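Local coordinates for alpha-galactosidase 1 (Saccharomyces cerevisiae, PDB 3LRK), which hydrolyses terminal, non-reducing alpha-D-galactose residues from alpha-D-galactosides such as galactose oligosaccharides, galactomannans and galactolipids, at residues C151-Q156 and Y164-A169; L185-W188 and L192-Y195. The protein carries 1 engineered substitution. One frame throughout, in Å; residues are numbered along the deposited sequence.

Contacts 1 and 2 belong to successive strand-loop-helix connections in the TIM barrel of a glycosyl hydrolase of family 27. Contact 1 ties the loop after strand 145-149 to helix 160-177; contact 2, later in the chain, ties the end of strand 182-185 and its loop to helix 193-196. The two strands are neighbours in the sheet, and the contacts lie about 11 Å apart, centre to centre. Tyr167 joins them: its OH lies 3.3 Å from CB of Asn187, and its ring packs on Leu185. The side chains of Arg166 and Asn187 lie about 8 Å and 7 Å from that of the nucleophile Asp149, so both contacts probably help to order the chain around the active site.

Contact 1 of 2, residues C151-Q156 and Y164-A169; sequences CYNKGQ and YHRYKA
The guanidinium of Arg166 reaches from helix 160-177 to the backbone carbonyl of Gln156 and grips that single oxygen side-on with two nitrogens. NE of Arg166 lies 2.8 Å from Gln156 O. NH2 of Arg166 lies 2.9 Å from Gln156 O, and both bonds are somewhat bent at the hydrogen. The oxygen sits at the guanidinium edge, close to its plane, while both donors approach from one face of the carbonyl plane, NH2 well above it. A chain bent at its third torsion (chi3 50°) turns the guanidinium to meet the loop. The remaining terminal nitrogen, NH1, is satisfied by Asn150 OD1 and Ala116 O, so all three nitrogens of this buried residue find acceptors, and the group is probably held firmly against rotation.

Over one guanidinium face lies CB of Asn153, 3.5 Å from Arg166 CZ. The Asn153 amide is inclined to the guanidinium plane, and its ND2 donates to Asn150 OD1, which thus serves both residues. Gln156 adds CB, 3.6 Å from Arg166 NE, and its OE1 lies beside Arg166 CD at 3.7 Å. The loop has its own brace: a type I' turn from Asn153 to Gln156, closed by Gln156 N donating to Asn153 O at 3.0 Å.

This is a strand-loop-helix connection of the barrel. The disulfide of Cys151 with Cys121 fastens the start of the loop, Leu128 touches both Gln156 and Arg166, and Tyr167, one residue along helix 160-177, hydrogen-bonds through OH to Asp149 O at the end of strand 145-149.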
ATOM      1  N   CYS A 151       8.928   8.627 -18.854  1.00 16.31           N
ATOM      2  CA  CYS A 151      10.236   7.969 -18.777  1.00 17.42           C
ATOM      3  C   CYS A 151      11.317   8.878 -18.206  1.00 17.23           C
ATOM      4  O   CYS A 151      11.316  10.075 -18.469  1.00 16.94           O
ATOM      5  CB  CYS A 151      10.655   7.464 -20.159  1.00 17.31           C
ATOM      6  SG  CYS A 151       9.756   5.970 -20.582  1.00 21.07           S
ATOM      7  N   TYR A 152      12.235   8.290 -17.427  1.00 17.97           N
ATOM      8  CA  TYR A 152      13.417   8.986 -16.885  1.00 18.07           C
ATOM      9  C   TYR A 152      13.106  10.247 -16.080  1.00 17.79           C
ATOM     10  O   TYR A 152      13.722  11.306 -16.270  1.00 17.10           O
ATOM     11  CB  TYR A 152      14.447   9.232 -18.010  1.00 19.00           C
ATOM     12  CG  TYR A 152      14.781   7.921 -18.676  1.00 19.63           C
ATOM     13  CD1 TYR A 152      14.316   7.630 -19.960  1.00 20.66           C
ATOM     14  CD2 TYR A 152      15.514   6.943 -17.994  1.00 19.96           C
ATOM     15  CE1 TYR A 152      14.583   6.401 -20.563  1.00 21.31           C
ATOM     16  CE2 TYR A 152      15.791   5.703 -18.588  1.00 21.04           C
ATOM     17  CZ  TYR A 152      15.335   5.453 -19.877  1.00 22.40           C
ATOM     18  OH  TYR A 152      15.584   4.238 -20.468  1.00 21.50           O
ATOM     19  N   ASN A 153      12.141  10.124 -15.164  1.00 18.60           N
ATOM     20  CA  ASN A 153      11.657  11.302 -14.425  1.00 18.89           C
ATOM     21  C   ASN A 153      12.503  11.722 -13.208  1.00 18.86           C
ATOM     22  O   ASN A 153      12.067  12.548 -12.400  1.00 18.95           O
ATOM     23  CB  ASN A 153      10.172  11.133 -14.038  1.00 18.74           C
ATOM     24  CG  ASN A 153       9.930   9.914 -13.179  1.00 18.33           C
ATOM     25  OD1 ASN A 153      10.757   9.555 -12.328  1.00 17.86           O
ATOM     26  ND2 ASN A 153       8.812   9.251 -13.407  1.00 17.20           N
ATOM     27  N   LYS A 154      13.696  11.138 -13.066  1.00 18.79           N
ATOM     28  CA  LYS A 154      14.666  11.583 -12.057  1.00 18.64           C
ATOM     29  C   LYS A 154      14.117  11.567 -10.619  1.00 18.19           C
ATOM     30  O   LYS A 154      14.366  12.492  -9.852  1.00 18.40           O
ATOM     31  CB  LYS A 154      15.180  12.992 -12.396  1.00 18.84           C
ATOM     32  CG  LYS A 154      15.828  13.119 -13.784  1.00 19.95           C
ATOM     33  CD  LYS A 154      16.235  14.571 -14.084  1.00 22.32           C
ATOM     34  CE  LYS A 154      17.705  14.811 -13.856  1.00 25.16           C
ATOM     35  NZ  LYS A 154      18.108  16.141 -14.452  1.00 27.85           N
ATOM     36  N   GLY A 155      13.361  10.528 -10.279  1.00 18.10           N
ATOM     37  CA  GLY A 155      12.788  10.370  -8.938  1.00 18.26           C
ATOM     38  C   GLY A 155      11.603  11.264  -8.598  1.00 18.71           C
ATOM     39  O   GLY A 155      11.124  11.245  -7.449  1.00 18.55           O
ATOM     40  N   GLN A 156      11.093  12.001  -9.589  1.00 18.46           N
ATOM     41  CA  GLN A 156      10.009  12.976  -9.351  1.00 19.25           C
ATOM     42  C   GLN A 156       8.607  12.378  -9.501  1.00 19.12           C
ATOM     43  O   GLN A 156       7.763  12.866 -10.266  1.00 19.62           O
ATOM     44  CB  GLN A 156      10.176  14.216 -10.231  1.00 19.60           C
ATOM     45  CG  GLN A 156      11.445  14.998  -9.970  1.00 19.90           C
ATOM     46  CD  GLN A 156      11.492  16.316 -10.706  1.00 21.72           C
ATOM     47  OE1 GLN A 156      10.454  16.890 -11.050  1.00 21.81           O
ATOM     48  NE2 GLN A 156      12.702  16.816 -10.944  1.00 20.37           N
ATOM     49  N   TYR A 164       1.964  15.694  -9.908  1.00 16.02           N
ATOM     50  CA  TYR A 164       1.167  16.847 -10.301  1.00 16.64           C
ATOM     51  C   TYR A 164       2.028  18.077 -10.626  1.00 16.81           C
ATOM     52  O   TYR A 164       1.817  18.723 -11.643  1.00 16.90           O
ATOM     53  CB  TYR A 164       0.155  17.189  -9.202  1.00 16.79           C
ATOM     54  CG  TYR A 164      -0.509  18.532  -9.373  1.00 17.04           C
ATOM     55  CD1 TYR A 164      -1.643  18.676 -10.192  1.00 19.12           C
ATOM     56  CD2 TYR A 164      -0.020  19.658  -8.710  1.00 19.63           C
ATOM     57  CE1 TYR A 164      -2.263  19.900 -10.334  1.00 19.41           C
ATOM     58  CE2 TYR A 164      -0.630  20.901  -8.856  1.00 20.05           C
ATOM     59  CZ  TYR A 164      -1.755  21.011  -9.666  1.00 19.35           C
ATOM     60  OH  TYR A 164      -2.371  22.238  -9.812  1.00 19.22           O
ATOM     61  N   HIS A 165       2.982  18.414  -9.762  1.00 17.27           N
ATOM     62  CA  HIS A 165       3.800  19.603 -10.015  1.00 18.01           C
ATOM     63  C   HIS A 165       4.693  19.457 -11.256  1.00 17.71           C
ATOM     64  O   HIS A 165       4.875  20.419 -12.006  1.00 17.42           O
ATOM     65  CB  HIS A 165       4.566  20.028  -8.766  1.00 19.41           C
ATOM     66  CG  HIS A 165       3.711  20.781  -7.784  1.00 22.53           C
ATOM     67  ND1 HIS A 165       3.141  22.002  -8.081  1.00 26.28           N
ATOM     68  CD2 HIS A 165       3.299  20.473  -6.531  1.00 26.23           C
ATOM     69  CE1 HIS A 165       2.436  22.424  -7.045  1.00 25.78           C
ATOM     70  NE2 HIS A 165       2.507  21.508  -6.097  1.00 26.68           N
ATOM     71  N   ARG A 166       5.182  18.244 -11.508  1.00 16.81           N
ATOM     72  CA  ARG A 166       5.994  17.965 -12.714  1.00 16.83           C
ATOM     73  C   ARG A 166       5.169  18.136 -14.003  1.00 17.19           C
ATOM     74  O   ARG A 166       5.641  18.747 -14.977  1.00 18.03           O
ATOM     75  CB  ARG A 166       6.616  16.561 -12.645  1.00 16.34           C
ATOM     76  CG  ARG A 166       7.483  16.150 -13.879  1.00 15.46           C
ATOM     77  CD  ARG A 166       8.481  15.018 -13.551  1.00 13.20           C
ATOM     78  NE  ARG A 166       7.802  13.911 -12.886  1.00 13.93           N
ATOM     79  CZ  ARG A 166       7.176  12.919 -13.496  1.00 15.02           C
ATOM     80  NH1 ARG A 166       7.188  12.811 -14.835  1.00 14.18           N
ATOM     81  NH2 ARG A 166       6.538  12.013 -12.761  1.00 15.75           N
ATOM     82  N   TYR A 167       3.952  17.603 -14.003  1.00 17.26           N
ATOM     83  CA  TYR A 167       3.048  17.749 -15.153  1.00 17.88           C
ATOM     84  C   TYR A 167       2.469  19.157 -15.303  1.00 18.14           C
ATOM     85  O   TYR A 167       2.292  19.637 -16.440  1.00 17.49           O
ATOM     86  CB  TYR A 167       1.991  16.633 -15.187  1.00 17.79           C
ATOM     87  CG  TYR A 167       2.652  15.363 -15.641  1.00 18.74           C
ATOM     88  CD1 TYR A 167       2.980  14.347 -14.742  1.00 18.67           C
ATOM     89  CD2 TYR A 167       3.044  15.220 -16.981  1.00 16.82           C
ATOM     90  CE1 TYR A 167       3.652  13.195 -15.175  1.00 19.05           C
ATOM     91  CE2 TYR A 167       3.704  14.090 -17.415  1.00 18.08           C
ATOM     92  CZ  TYR A 167       4.004  13.084 -16.522  1.00 18.58           C
ATOM     93  OH  TYR A 167       4.657  11.976 -16.990  1.00 18.55           O
ATOM     94  N   LYS A 168       2.226  19.823 -14.164  1.00 17.68           N
ATOM     95  CA  LYS A 168       1.857  21.239 -14.153  1.00 18.13           C
ATOM     96  C   LYS A 168       2.927  22.156 -14.733  1.00 17.77           C
ATOM     97  O   LYS A 168       2.596  23.144 -15.394  1.00 17.06           O
ATOM     98  CB  LYS A 168       1.460  21.721 -12.738  1.00 18.73           C
ATOM     99  CG  LYS A 168       0.931  23.164 -12.715  1.00 19.71           C
ATOM    100  CD  LYS A 168       0.304  23.527 -11.385  1.00 21.93           C
ATOM    101  CE  LYS A 168      -0.303  24.933 -11.425  1.00 24.55           C
ATOM    102  NZ  LYS A 168       0.765  25.991 -11.368  1.00 25.28           N
ATOM    103  N   ALA A 169       4.204  21.847 -14.486  1.00 17.44           N
ATOM    104  CA  ALA A 169       5.300  22.619 -15.069  1.00 17.57           C
ATOM    105  C   ALA A 169       5.171  22.745 -16.595  1.00 17.49           C
ATOM    106  O   ALA A 169       5.353  23.844 -17.137  1.00 17.09           O
ATOM    107  CB  ALA A 169       6.683  22.035 -14.670  1.00 17.63           C
TER

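Contact 2 of 2, residues L185-W188 and L192-Y195; sequences LCNW and LTFY
Asn187 and Thr193 are the closest pair of backbone positions, CA to CA 7.9 Å, where the chain leaves strand 182-185, makes a short loop and enters helix 193-196. Positive phi values at Trp188 and Leu192 mark where the chain turns between strand end and helix, and Tyr195 N donates to Leu192 O in the first, weakly bonded turn of the helix.

The side chains of Asn187 and Thr193 run alongside one another, pointing opposite ways. OG1 of Thr193 donates to OD1 of Asn187 across 2.7 Å, in the carbonyl plane and on a lone pair. With OG1 anti to its own carbonyl carbon, Thr193 offers the hydroxyl to the amide while swinging its methyl CG2 towards Leu185, whose CD2 it meets at 4.0 Å. One threonine therefore serves a polar and an apolar partner at once. Trp204 of strand 203-205 also packs on Leu185 and Thr193, and Gln190 O accepts weak hydrogen bonds from both Asn187 ND2 and Thr193 OG1.

Were Asn187 an alanine, the buried Thr193 hydroxyl would probably lose its OD1 acceptor and be left with the weak bond to Gln190 O, which would itself lose the ND2 donor. Asn187 lies about 6 Å, side chain to side chain, from the substrate-binding Arg205. Chemically, a short hydrogen bond, on a lone pair of OD1, between two buried, uncharged groups links loop to helix without adding a formal charge near the catalytic centre.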
ATOM      1  N   LEU A 185      -1.525  13.767 -21.116  1.00 18.23           N
ATOM      2  CA  LEU A 185      -0.600  13.171 -20.146  1.00 18.78           C
ATOM      3  C   LEU A 185      -0.328  11.706 -20.446  1.00 18.61           C
ATOM      4  O   LEU A 185      -1.227  10.963 -20.834  1.00 18.40           O
ATOM      5  CB  LEU A 185      -1.176  13.303 -18.727  1.00 18.49           C
ATOM      6  CG  LEU A 185      -0.815  14.509 -17.848  1.00 20.84           C
ATOM      7  CD1 LEU A 185      -0.627  15.822 -18.592  1.00 18.90           C
ATOM      8  CD2 LEU A 185      -1.758  14.665 -16.652  1.00 19.40           C
ATOM      9  N   CYS A 186       0.925  11.290 -20.266  1.00 18.75           N
ATOM     10  CA  CYS A 186       1.279   9.891 -20.439  1.00 18.24           C
ATOM     11  C   CYS A 186       2.127   9.449 -19.253  1.00 17.81           C
ATOM     12  O   CYS A 186       3.314   9.198 -19.403  1.00 16.71           O
ATOM     13  CB  CYS A 186       2.040   9.675 -21.760  1.00 18.37           C
ATOM     14  SG  CYS A 186       2.358   7.934 -22.195  1.00 19.56           S
ATOM     15  N   ASN A 187       1.507   9.373 -18.073  1.00 17.65           N
ATOM     16  CA  ASN A 187       2.190   8.872 -16.894  1.00 17.53           C
ATOM     17  C   ASN A 187       1.618   7.558 -16.359  1.00 17.42           C
ATOM     18  O   ASN A 187       1.913   7.177 -15.226  1.00 17.44           O
ATOM     19  CB  ASN A 187       2.284   9.952 -15.790  1.00 17.30           C
ATOM     20  CG  ASN A 187       1.088   9.955 -14.846  1.00 17.50           C
ATOM     21  OD1 ASN A 187      -0.058   9.778 -15.266  1.00 19.13           O
ATOM     22  ND2 ASN A 187       1.354  10.177 -13.559  1.00 16.18           N
ATOM     23  N   TRP A 188       0.794   6.884 -17.168  1.00 17.04           N
ATOM     24  CA  TRP A 188       0.334   5.516 -16.882  1.00 17.30           C
ATOM     25  C   TRP A 188      -0.518   5.359 -15.599  1.00 17.07           C
ATOM     26  O   TRP A 188      -0.569   4.272 -15.003  1.00 17.10           O
ATOM     27  CB  TRP A 188       1.530   4.559 -16.813  1.00 17.01           C
ATOM     28  CG  TRP A 188       2.648   4.882 -17.770  1.00 17.34           C
ATOM     29  CD1 TRP A 188       2.552   5.069 -19.138  1.00 17.26           C
ATOM     30  CD2 TRP A 188       4.035   5.025 -17.442  1.00 18.08           C
ATOM     31  NE1 TRP A 188       3.800   5.339 -19.659  1.00 17.54           N
ATOM     32  CE2 TRP A 188       4.726   5.308 -18.646  1.00 18.18           C
ATOM     33  CE3 TRP A 188       4.768   4.935 -16.241  1.00 17.57           C
ATOM     34  CZ2 TRP A 188       6.119   5.498 -18.687  1.00 18.98           C
ATOM     35  CZ3 TRP A 188       6.159   5.121 -16.285  1.00 17.01           C
ATOM     36  CH2 TRP A 188       6.812   5.404 -17.499  1.00 17.36           C
ATOM     37  N   LEU A 192      -2.221   8.260  -8.905  1.00 17.41           N
ATOM     38  CA  LEU A 192      -3.670   8.555  -8.968  1.00 17.72           C
ATOM     39  C   LEU A 192      -4.050   9.734  -9.863  1.00 17.83           C
ATOM     40  O   LEU A 192      -4.842  10.614  -9.477  1.00 17.41           O
ATOM     41  CB  LEU A 192      -4.256   8.714  -7.557  1.00 17.40           C
ATOM     42  CG  LEU A 192      -3.943   7.584  -6.568  1.00 18.42           C
ATOM     43  CD1 LEU A 192      -4.216   8.026  -5.134  1.00 18.63           C
ATOM     44  CD2 LEU A 192      -4.733   6.311  -6.892  1.00 18.96           C
ATOM     45  N   THR A 193      -3.511   9.712 -11.079  1.00 17.00           N
ATOM     46  CA  THR A 193      -3.669  10.798 -12.027  1.00 17.15           C
ATOM     47  C   THR A 193      -5.111  11.271 -12.239  1.00 16.70           C
ATOM     48  O   THR A 193      -5.332  12.449 -12.440  1.00 16.34           O
ATOM     49  CB  THR A 193      -3.085  10.420 -13.398  1.00 17.18           C
ATOM     50  OG1 THR A 193      -1.818   9.768 -13.210  1.00 17.93           O
ATOM     51  CG2 THR A 193      -2.894  11.686 -14.245  1.00 17.46           C
ATOM     52  N   PHE A 194      -6.066  10.350 -12.208  1.00 17.30           N
ATOM     53  CA  PHE A 194      -7.495  10.677 -12.414  1.00 18.09           C
ATOM     54  C   PHE A 194      -8.007  11.750 -11.434  1.00 18.18           C
ATOM     55  O   PHE A 194      -8.984  12.466 -11.722  1.00 17.75           O
ATOM     56  CB  PHE A 194      -8.362   9.399 -12.327  1.00 18.27           C
ATOM     57  CG  PHE A 194      -8.324   8.739 -10.969  1.00 18.87           C
ATOM     58  CD1 PHE A 194      -9.103   9.234  -9.916  1.00 17.90           C
ATOM     59  CD2 PHE A 194      -7.500   7.640 -10.741  1.00 19.17           C
ATOM     60  CE1 PHE A 194      -9.046   8.657  -8.664  1.00 19.07           C
ATOM     61  CE2 PHE A 194      -7.443   7.051  -9.484  1.00 19.60           C
ATOM     62  CZ  PHE A 194      -8.225   7.567  -8.445  1.00 19.97           C
ATOM     63  N   TYR A 195      -7.350  11.857 -10.274  1.00 18.08           N
ATOM     64  CA  TYR A 195      -7.746  12.843  -9.266  1.00 18.44           C
ATOM     65  C   TYR A 195      -7.262  14.267  -9.600  1.00 18.38           C
ATOM     66  O   TYR A 195      -7.962  15.244  -9.309  1.00 18.50           O
ATOM     67  CB  TYR A 195      -7.201  12.447  -7.890  1.00 18.17           C
ATOM     68  CG  TYR A 195      -8.120  11.652  -6.989  1.00 18.14           C
ATOM     69  CD1 TYR A 195      -7.610  10.600  -6.224  1.00 17.59           C
ATOM     70  CD2 TYR A 195      -9.483  11.958  -6.864  1.00 17.31           C
ATOM     71  CE1 TYR A 195      -8.403   9.874  -5.370  1.00 18.83           C
ATOM     72  CE2 TYR A 195     -10.301  11.223  -5.987  1.00 17.46           C
ATOM     73  CZ  TYR A 195      -9.749  10.183  -5.250  1.00 18.70           C
ATOM     74  OH  TYR A 195     -10.515   9.429  -4.377  1.00 19.41           O
TER